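Side-chain contact in uncharacterized protein Atu1735 (Agrobacterium tumefaciens, PDB 2PPX), which is of unknown function but, as a member of the XRE-like helix-turn-helix family, probably binds DNA and regulates transcription: residues A76-K79 and I80-V83. Sequence-based numbering, arbitrary orientation.
Sequences AYLK and IIAV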
loop_
_atom_site.group_PDB
_atom_site.type_symbol
_atom_site.label_atom_id
_atom_site.label_comp_id
_atom_site.label_asym_id
_atom_site.label_seq_id
_atom_site.Cartn_x
_atom_site.Cartn_y
_atom_site.Cartn_z
ATOM N N ALA A 76 -12.542 0.119 3.071
ATOM C CA ALA A 76 -13.662 -0.841 3.020
ATOM C C ALA A 76 -13.599 -1.743 4.261
ATOM O O ALA A 76 -14.599 -1.976 4.935
ATOM C CB ALA A 76 -13.598 -1.649 1.748
ATOM N N TYR A 77 -12.391 -2.213 4.572
ATOM C CA TYR A 77 -12.168 -3.077 5.746
ATOM C C TYR A 77 -12.575 -2.385 7.066
ATOM O O TYR A 77 -13.205 -2.989 7.921
ATOM C CB TYR A 77 -10.688 -3.508 5.771
ATOM C CG TYR A 77 -10.327 -4.414 6.941
ATOM C CD1 TYR A 77 -11.193 -5.425 7.371
ATOM C CD2 TYR A 77 -9.102 -4.272 7.585
ATOM C CE1 TYR A 77 -10.858 -6.236 8.433
ATOM C CE2 TYR A 77 -8.746 -5.084 8.644
ATOM C CZ TYR A 77 -9.616 -6.062 9.061
ATOM O OH TYR A 77 -9.276 -6.850 10.128
ATOM N N LEU A 78 -12.172 -1.131 7.231
ATOM C CA LEU A 78 -12.541 -0.317 8.394
ATOM C C LEU A 78 -14.026 -0.134 8.525
ATOM O O LEU A 78 -14.558 -0.123 9.635
ATOM C CB LEU A 78 -11.871 1.076 8.332
ATOM C CG LEU A 78 -10.369 0.995 8.590
ATOM C CD1 LEU A 78 -9.650 2.300 8.303
ATOM C CD2 LEU A 78 -10.079 0.482 10.048
ATOM N N LYS A 79 -14.712 0.002 7.399
ATOM C CA LYS A 79 -16.170 0.032 7.440
ATOM C C LYS A 79 -16.777 -1.284 7.956
ATOM O O LYS A 79 -17.751 -1.278 8.727
ATOM C CB LYS A 79 -16.743 0.425 6.080
ATOM C CG LYS A 79 -18.276 0.298 6.044
ATOM C CD LYS A 79 -18.908 1.542 5.458
ATOM C CE LYS A 79 -20.418 1.570 5.720
ATOM N NZ LYS A 79 -21.108 1.814 4.426
ATOM N N ILE A 80 -16.191 -2.429 7.580
ATOM C CA ILE A 80 -16.714 -3.709 8.060
ATOM C C ILE A 80 -16.480 -3.857 9.544
ATOM O O ILE A 80 -17.362 -4.335 10.269
ATOM C CB ILE A 80 -16.072 -4.949 7.348
ATOM C CG1 ILE A 80 -16.130 -4.789 5.830
ATOM C CG2 ILE A 80 -16.779 -6.220 7.818
ATOM C CD1 ILE A 80 -17.495 -4.558 5.298
ATOM N N ILE A 81 -15.293 -3.464 9.989
ATOM C CA ILE A 81 -14.972 -3.478 11.425
ATOM C C ILE A 81 -16.018 -2.646 12.186
ATOM O O ILE A 81 -16.598 -3.100 13.174
ATOM C CB ILE A 81 -13.541 -2.917 11.710
ATOM C CG1 ILE A 81 -12.468 -3.831 11.110
ATOM C CG2 ILE A 81 -13.329 -2.703 13.235
ATOM C CD1 ILE A 81 -11.072 -3.235 11.137
ATOM N N ALA A 82 -16.256 -1.425 11.713
ATOM C CA ALA A 82 -17.268 -0.545 12.318
ATOM C C ALA A 82 -18.670 -1.175 12.392
ATOM O O ALA A 82 -19.361 -1.073 13.432
ATOM C CB ALA A 82 -17.313 0.788 11.578
ATOM N N VAL A 83 -19.106 -1.822 11.307
ATOM C CA VAL A 83 -20.435 -2.443 11.263
ATOM C C VAL A 83 -20.505 -3.676 12.168
ATOM O O VAL A 83 -21.526 -3.913 12.810
ATOM C CB VAL A 83 -20.893 -2.780 9.802
ATOM C CG1 VAL A 83 -22.205 -3.553 9.784
ATOM C CG2 VAL A 83 -21.045 -1.508 8.996
#
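I81 reaches back one helical turn and lays its terminal methyl over the ring of Y77. I81 CB stands 3.6 Å from L78 O, beside the backbone rather than the ring. I81 CG1, placed anti to the carbonyl carbon (chi1 -66°), runs back toward the preceding turn. There I81 CG1 lies 3.4 Å from Y77 O. The extended second torsion then carries I81 CD1 over one ring face, 3.9 Å from the Y77 ring centroid and 14° off its normal, which meets the criterion for a CH-pi contact, here an i, i+4 pairing of aliphatic and aromatic side chains within a helix. I81 CD1 is not quite centred on the ring, its closest ring atom being Y77 CZ at 3.8 Å. I81 CD1 also meets L78 CD2 at 4.0 Å, as L78 and I81 run alongside each other in a common direction. Beneath them the backbone is regular alpha-helix, with successive i to i+4 bonds such as I81 N to Y77 O (3.0 Å, 166° at the hydrogen). Beyond the ring, Y77 OH is hydrogen-bonded to Y53 O, tying the tyrosine to helix 46-53. I81 itself packs on F49 and Y53 of that helix, on I38 of helix 34-41 and on T88 of helix 85-92, so this turn of helix 72-83 joins three other helices of the small XRE-like helix-turn-helix domain, while Y77 and I80 also pack on A76 and T88 of the second subunit, respectively.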